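Local coordinates for chitin oligosaccharide binding protein NagB2 (Paenibacillus sp. FPU-7, PDB 7EHU) that binds chitin oligosaccharides, N,N'-diacetylchitobiose and N,N',N''-triacetylchitotriose, probably as the extracellular solute-binding component of a bacterial sugar transporter, at residues P91-L96 against N316-S321; F147-Y152 against M271-S276. All blocks are in the same frame, centred on the assembly; numbering follows the deposited sequence.

Contact 1 of 2, residues P91-L96 against N316-S321; sequences PQIFNL and NGYGFS. With NAG (2-acetamido-2-deoxy-beta-D-glucopyranose), chain B.
The side chains of Asn95 and Asn316 cross at about a right angle, and their amides trade two hydrogen bonds: Asn316 ND2 gives to Asn95 OD1 at 2.9 Å, almost straight, and Asn95 ND2 gives to Asn316 OD1 at 3.0 Å. The two amide planes are turned 58° apart, and each donor reaches its carbonyl oxygen from a position tilted out of that oxygen's plane. Asn316 OD1 also accepts from N2 of the chain B NAG at 2.9 Å, so two N-H groups grip one oxygen. Asn316 ND2 adds a weak bond to Leu96 O.

Behind this polar end, strands 93-96 and 316-320 run antiparallel. Phe94 and Gly319 form a hydrogen-bonded pair with bonds in both directions, Leu96 and Gly317 another, and Ser321 N continues the pairing to Gln92 O.

The apolar contacts divide between the sheet faces. On one, Ile93 lies alongside Phe320, its CG1 3.8 Å from Phe320 CD1 at the ring edge, while its CG2 branch reaches Tyr318 CD1. On the other, Phe94 has CG between its backbone N and carbonyl carbon (chi1 40°), which lays the ring back over the neighbouring strand with Gly319 O above its centre. Leu96 CD2 comes within 3.9 Å of Gly319 CA, where a side chain would collide with it.

Asn95 is thus a second-shell residue: by holding the amide of Asn316 at both ends, it probably fixes the rotation that presents OD1, rather than ND2, to the sugar's acetamido N-H.

Contact 2 of 2, residues F147-Y152 against M271-S276; sequences FVEGFY and MLFDGS. With NAG (2-acetamido-2-deoxy-beta-D-glucopyranose), chain C.
An antiparallel strand pair in the sheet of the solute-binding fold, reaching the glycan pocket at one end, joins 147-152 to 271-276. Phe147 marks the pocket end: C6 of the chain C NAG sits over one face of its ring, offset toward the rim and 3.6 Å from Phe147 CZ, a CH-pi type of approach. Next to it the strand 271-275 ends, and Ser276 OG takes over the pairing by accepting from Val148 N at 3.1 Å.

Gly150 with Asp274 and Tyr152 with Leu272 are the hydrogen-bonded pairs, each bonded both ways. Water 2 donates to Val148 O and Asp274 O, bridging the strands.

The side chains of Glu149, Phe151 and Phe273 share one face of the sheet. Phe273 has CG anti to its own N (chi1 -164°), which swings the ring across Gly150, with Gly150 O over one face and Glu149 CB 3.7 Å from Phe273 CE2. Its edge meets Phe151 in a T-shaped stack, centroids 4.9 Å apart and planes at 75°, with Phe273 CD1 over the centre of the Phe151 ring. Met271 SD approaches that ring obliquely, 3.8 Å from Phe151 CD1, in a Met-aromatic contact. A leucine in place of Phe151 would probably lose the flat face that receives the Phe273 edge and the aromatic partner of the Met271 sulfur.

On the other face Tyr152 lies along the partner strand; Tyr152 OH lies 3.2 Å from Gly275 O and is hydrogen-bonded to Thr279 OG1.

The contact therefore changes character along its length, from a ring that receives the sugar's C6 on its face, beside a serine-held strand end, to an aromatic and sulfur cluster that probably restricts the Phe151 and Phe273 rings.

From the N terminus, the chain passes strands 30-36 and 64-70 before entering strand 93-97, the first half of contact 1. It then runs on through the long strand 138-154, whose residues 147-152 begin contact 2; that loop closes at 271-276, after a mostly helical excursion. Only later does strand 309-320 return to complete contact 1, so the loop of contact 2 falls wholly within that of contact 1. Contact 1 ties early strand 93-97 to late strand 309-320, contact 2 ties 138-154 to 271-275, and all four belong to one sheet. The centres lie about 25 Å apart without touching, yet both contacts reach the glycan.

Contact 1 of 2, residues P91-L96 against N316-S321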
loop_
_atom_site.group_PDB
_atom_site.type_symbol
_atom_site.label_atom_id
_atom_site.label_comp_id
_atom_site.label_asym_id
_atom_site.label_seq_id
_atom_site.Cartn_x
_atom_site.Cartn_y
_atom_site.Cartn_z
ATOM N N PRO A 91 16.812 11.823 6.078
ATOM C CA PRO A 91 17.524 10.878 6.947
ATOM C C PRO A 91 18.454 10.003 6.116
ATOM O O PRO A 91 18.334 9.898 4.896
ATOM C CB PRO A 91 16.385 10.036 7.534
ATOM C CG PRO A 91 15.154 10.822 7.333
ATOM C CD PRO A 91 15.363 11.550 6.045
ATOM N N GLN A 92 19.363 9.314 6.799
ATOM C CA GLN A 92 20.282 8.429 6.096
ATOM C C GLN A 92 19.562 7.225 5.493
ATOM O O GLN A 92 19.933 6.763 4.406
ATOM C CB GLN A 92 21.392 7.968 7.041
ATOM C CG GLN A 92 22.453 9.016 7.352
ATOM C CD GLN A 92 22.133 9.870 8.552
ATOM O OE1 GLN A 92 21.018 9.888 9.078
ATOM N NE2 GLN A 92 23.161 10.493 9.083
ATOM N N ILE A 93 18.553 6.698 6.203
ATOM C CA ILE A 93 17.753 5.541 5.809
ATOM C C ILE A 93 16.299 5.912 6.044
ATOM O O ILE A 93 15.975 6.484 7.088
ATOM C CB ILE A 93 18.088 4.293 6.662
ATOM C CG1 ILE A 93 19.569 3.926 6.569
ATOM C CG2 ILE A 93 17.207 3.121 6.229
ATOM C CD1 ILE A 93 20.026 2.978 7.678
ATOM N N PHE A 94 15.417 5.603 5.087
ATOM C CA PHE A 94 14.027 6.029 5.248
ATOM C C PHE A 94 13.072 5.154 4.455
ATOM O O PHE A 94 13.364 4.755 3.325
ATOM C CB PHE A 94 13.818 7.502 4.809
ATOM C CG PHE A 94 14.581 7.855 3.561
ATOM C CD1 PHE A 94 14.046 7.644 2.302
ATOM C CD2 PHE A 94 15.874 8.355 3.643
ATOM C CE1 PHE A 94 14.795 7.892 1.169
ATOM C CE2 PHE A 94 16.611 8.628 2.516
ATOM C CZ PHE A 94 16.068 8.417 1.280
ATOM N N ASN A 95 11.891 4.934 5.022
ATOM C CA ASN A 95 10.819 4.297 4.280
ATOM C C ASN A 95 10.447 5.186 3.089
ATOM O O ASN A 95 10.220 6.393 3.237
ATOM C CB ASN A 95 9.617 4.084 5.194
ATOM C CG ASN A 95 8.484 3.376 4.487
ATOM O OD1 ASN A 95 7.615 3.997 3.887
ATOM N ND2 ASN A 95 8.470 2.062 4.573
ATOM N N LEU A 96 10.396 4.581 1.907
ATOM C CA LEU A 96 10.290 5.258 0.628
ATOM C C LEU A 96 9.325 4.498 -0.270
ATOM O O LEU A 96 9.309 3.262 -0.276
ATOM C CB LEU A 96 11.664 5.253 -0.048
ATOM C CG LEU A 96 11.766 5.802 -1.465
ATOM C CD1 LEU A 96 11.500 7.297 -1.511
ATOM C CD2 LEU A 96 13.159 5.504 -2.052
ATOM N N ASN A 316 7.092 -0.440 -1.627
ATOM C CA ASN A 316 7.471 0.235 -0.393
ATOM C C ASN A 316 8.625 -0.485 0.273
ATOM O O ASN A 316 8.619 -1.715 0.404
ATOM C CB ASN A 316 6.264 0.323 0.549
ATOM C CG ASN A 316 6.535 1.166 1.792
ATOM O OD1 ASN A 316 6.383 0.696 2.924
ATOM N ND2 ASN A 316 6.964 2.415 1.590
ATOM N N GLY A 317 9.624 0.280 0.673
ATOM C CA GLY A 317 10.771 -0.272 1.360
ATOM C C GLY A 317 11.696 0.830 1.792
ATOM O O GLY A 317 11.219 1.929 2.053
ATOM N N TYR A 318 12.997 0.574 1.871
ATOM C CA TYR A 318 13.958 1.580 2.321
ATOM C C TYR A 318 14.723 2.160 1.132
ATOM O O TYR A 318 15.152 1.443 0.215
ATOM C CB TYR A 318 14.922 0.978 3.354
ATOM C CG TYR A 318 14.203 0.731 4.653
ATOM C CD1 TYR A 318 13.774 1.794 5.436
ATOM C CD2 TYR A 318 13.885 -0.559 5.085
ATOM C CE1 TYR A 318 13.063 1.579 6.610
ATOM C CE2 TYR A 318 13.186 -0.778 6.254
ATOM C CZ TYR A 318 12.776 0.287 7.004
ATOM O OH TYR A 318 12.033 0.122 8.148
ATOM N N GLY A 319 14.881 3.485 1.190
ATOM C CA GLY A 319 15.852 4.203 0.400
ATOM C C GLY A 319 16.886 4.852 1.312
ATOM O O GLY A 319 16.754 4.853 2.547
ATOM N N PHE A 320 17.912 5.421 0.680
ATOM C CA PHE A 320 19.119 5.843 1.373
ATOM C C PHE A 320 19.559 7.198 0.856
ATOM O O PHE A 320 19.476 7.471 -0.341
ATOM C CB PHE A 320 20.218 4.778 1.199
ATOM C CG PHE A 320 19.724 3.417 1.599
ATOM C CD1 PHE A 320 19.758 3.026 2.926
ATOM C CD2 PHE A 320 19.113 2.588 0.673
ATOM C CE1 PHE A 320 19.224 1.822 3.324
ATOM C CE2 PHE A 320 18.573 1.374 1.063
ATOM C CZ PHE A 320 18.644 0.980 2.389
ATOM N N SER A 321 20.015 8.060 1.757
ATOM C CA SER A 321 20.489 9.365 1.320
ATOM C C SER A 321 21.720 9.213 0.432
ATOM O O SER A 321 22.586 8.376 0.685
ATOM C CB SER A 321 20.819 10.223 2.537
ATOM O OG SER A 321 21.356 11.447 2.084
HETATM C C1 NAG B . 2.799 -0.721 5.028
HETATM C C2 NAG B . 3.069 -0.999 3.560
HETATM C C3 NAG B . 2.747 0.224 2.705
HETATM C C4 NAG B . 1.379 0.801 3.039
HETATM C C5 NAG B . 1.291 1.013 4.544
HETATM C C6 NAG B . -0.043 1.526 5.024
HETATM C C7 NAG B . 4.905 -2.627 3.194
HETATM C C8 NAG B . 6.384 -2.780 3.053
HETATM N N2 NAG B . 4.464 -1.373 3.370
HETATM O O3 NAG B . 2.827 -0.176 1.346
HETATM O O4 NAG B . 1.238 2.075 2.416
HETATM O O5 NAG B . 1.505 -0.245 5.196
HETATM O O6 NAG B . -0.012 1.787 6.423
HETATM O O7 NAG B . 4.147 -3.591 3.130
HETATM O O HOH W 1 9.475 1.572 7.720
#

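Contact 2 of 2, residues F147-Y152 against M271-S276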
loop_
_atom_site.group_PDB
_atom_site.type_symbol
_atom_site.label_atom_id
_atom_site.label_comp_id
_atom_site.label_asym_id
_atom_site.label_seq_id
_atom_site.Cartn_x
_atom_site.Cartn_y
_atom_site.Cartn_z
ATOM N N PHE A 147 2.798 -6.382 -2.243
ATOM C CA PHE A 147 1.415 -6.192 -1.828
ATOM C C PHE A 147 0.470 -6.533 -2.969
ATOM O O PHE A 147 0.819 -6.444 -4.149
ATOM C CB PHE A 147 1.113 -4.750 -1.331
ATOM C CG PHE A 147 0.885 -3.755 -2.445
ATOM C CD1 PHE A 147 1.957 -3.186 -3.142
ATOM C CD2 PHE A 147 -0.395 -3.407 -2.810
ATOM C CE1 PHE A 147 1.734 -2.299 -4.172
ATOM C CE2 PHE A 147 -0.620 -2.508 -3.853
ATOM C CZ PHE A 147 0.439 -1.977 -4.544
ATOM N N VAL A 148 -0.748 -6.916 -2.583
ATOM C CA VAL A 148 -1.924 -6.779 -3.429
ATOM C C VAL A 148 -2.994 -6.096 -2.582
ATOM O O VAL A 148 -2.921 -6.094 -1.347
ATOM C CB VAL A 148 -2.459 -8.122 -3.975
ATOM C CG1 VAL A 148 -1.493 -8.692 -5.009
ATOM C CG2 VAL A 148 -2.747 -9.112 -2.869
ATOM N N GLU A 149 -4.000 -5.512 -3.257
ATOM C CA GLU A 149 -5.196 -4.989 -2.609
ATOM C C GLU A 149 -6.397 -5.768 -3.107
ATOM O O GLU A 149 -6.441 -6.156 -4.272
ATOM C CB GLU A 149 -5.368 -3.477 -2.840
ATOM C CG GLU A 149 -4.237 -2.663 -2.215
ATOM C CD GLU A 149 -4.347 -1.176 -2.374
ATOM O OE1 GLU A 149 -5.419 -0.667 -2.803
ATOM O OE2 GLU A 149 -3.324 -0.500 -2.070
ATOM N N GLY A 150 -7.343 -5.992 -2.199
ATOM C CA GLY A 150 -8.532 -6.762 -2.501
ATOM C C GLY A 150 -9.453 -6.760 -1.301
ATOM O O GLY A 150 -9.209 -6.057 -0.325
ATOM N N PHE A 151 -10.527 -7.549 -1.386
ATOM C CA PHE A 151 -11.532 -7.624 -0.327
ATOM C C PHE A 151 -11.252 -8.779 0.625
ATOM O O PHE A 151 -11.397 -9.946 0.257
ATOM C CB PHE A 151 -12.936 -7.797 -0.901
ATOM C CG PHE A 151 -13.506 -6.562 -1.527
ATOM C CD1 PHE A 151 -14.052 -5.550 -0.756
ATOM C CD2 PHE A 151 -13.494 -6.414 -2.905
ATOM C CE1 PHE A 151 -14.585 -4.410 -1.347
ATOM C CE2 PHE A 151 -14.034 -5.289 -3.496
ATOM C CZ PHE A 151 -14.580 -4.292 -2.719
ATOM N N TYR A 152 -10.882 -8.453 1.854
ATOM C CA TYR A 152 -11.046 -9.394 2.943
ATOM C C TYR A 152 -12.541 -9.459 3.268
ATOM O O TYR A 152 -13.237 -8.441 3.220
ATOM C CB TYR A 152 -10.305 -8.882 4.171
ATOM C CG TYR A 152 -8.801 -8.847 4.046
ATOM C CD1 TYR A 152 -8.017 -9.932 4.418
ATOM C CD2 TYR A 152 -8.155 -7.698 3.586
ATOM C CE1 TYR A 152 -6.631 -9.883 4.346
ATOM C CE2 TYR A 152 -6.806 -7.646 3.506
ATOM C CZ TYR A 152 -6.038 -8.727 3.895
ATOM O OH TYR A 152 -4.665 -8.625 3.816
ATOM N N MET A 271 -16.951 -6.802 4.994
ATOM C CA MET A 271 -15.748 -6.868 4.174
ATOM C C MET A 271 -14.937 -5.600 4.349
ATOM O O MET A 271 -15.399 -4.609 4.912
ATOM C CB MET A 271 -16.077 -7.118 2.698
ATOM C CG MET A 271 -16.776 -5.952 2.025
ATOM S SD MET A 271 -17.541 -6.364 0.432
ATOM C CE MET A 271 -19.149 -6.876 1.005
ATOM N N LEU A 272 -13.716 -5.648 3.828
ATOM C CA LEU A 272 -12.740 -4.574 3.987
ATOM C C LEU A 272 -11.832 -4.599 2.772
ATOM O O LEU A 272 -11.217 -5.632 2.502
ATOM C CB LEU A 272 -11.906 -4.819 5.248
ATOM C CG LEU A 272 -10.777 -3.828 5.520
ATOM C CD1 LEU A 272 -11.339 -2.558 6.162
ATOM C CD2 LEU A 272 -9.738 -4.418 6.414
ATOM N N PHE A 273 -11.749 -3.498 2.039
ATOM C CA PHE A 273 -10.827 -3.395 0.919
ATOM C C PHE A 273 -9.500 -2.862 1.447
ATOM O O PHE A 273 -9.449 -1.753 1.994
ATOM C CB PHE A 273 -11.389 -2.506 -0.199
ATOM C CG PHE A 273 -10.643 -2.686 -1.485
ATOM C CD1 PHE A 273 -10.990 -3.704 -2.349
ATOM C CD2 PHE A 273 -9.537 -1.913 -1.789
ATOM C CE1 PHE A 273 -10.273 -3.931 -3.508
ATOM C CE2 PHE A 273 -8.800 -2.157 -2.950
ATOM C CZ PHE A 273 -9.169 -3.149 -3.809
ATOM N N ASP A 274 -8.453 -3.668 1.364
ATOM C CA ASP A 274 -7.203 -3.287 2.002
ATOM C C ASP A 274 -6.048 -4.019 1.347
ATOM O O ASP A 274 -6.235 -4.953 0.557
ATOM C CB ASP A 274 -7.257 -3.590 3.508
ATOM C CG ASP A 274 -6.500 -2.586 4.354
ATOM O OD1 ASP A 274 -5.486 -2.014 3.875
ATOM O OD2 ASP A 274 -6.863 -2.429 5.523
ATOM N N GLY A 275 -4.839 -3.563 1.683
ATOM C CA GLY A 275 -3.642 -4.212 1.234
ATOM C C GLY A 275 -3.284 -5.423 2.061
ATOM O O GLY A 275 -3.725 -5.591 3.200
ATOM N N SER A 276 -2.438 -6.269 1.480
ATOM C CA SER A 276 -2.108 -7.549 2.103
ATOM C C SER A 276 -1.275 -7.378 3.352
ATOM O O SER A 276 -1.172 -8.323 4.141
ATOM C CB SER A 276 -1.503 -8.510 1.094
ATOM O OG SER A 276 -0.471 -7.899 0.351
HETATM C C1 NAG C . 0.321 2.187 1.365
HETATM C C2 NAG C . 0.227 3.647 0.994
HETATM C C3 NAG C . -0.609 3.830 -0.272
HETATM C C4 NAG C . -0.065 2.954 -1.395
HETATM C C5 NAG C . 0.039 1.504 -0.934
HETATM C C6 NAG C . 0.671 0.589 -1.962
HETATM C C7 NAG C . 0.423 5.370 2.725
HETATM C C8 NAG C . -0.289 6.133 3.809
HETATM N N2 NAG C . -0.303 4.453 2.081
HETATM O O3 NAG C . -0.574 5.205 -0.631
HETATM O O4 NAG C . -0.913 2.978 -2.540
HETATM O O5 NAG C . 0.833 1.443 0.262
HETATM O O6 NAG C . 1.991 0.995 -2.291
HETATM O O7 NAG C . 1.601 5.585 2.436
HETATM O O HOH W 2 -5.053 -7.443 0.074
#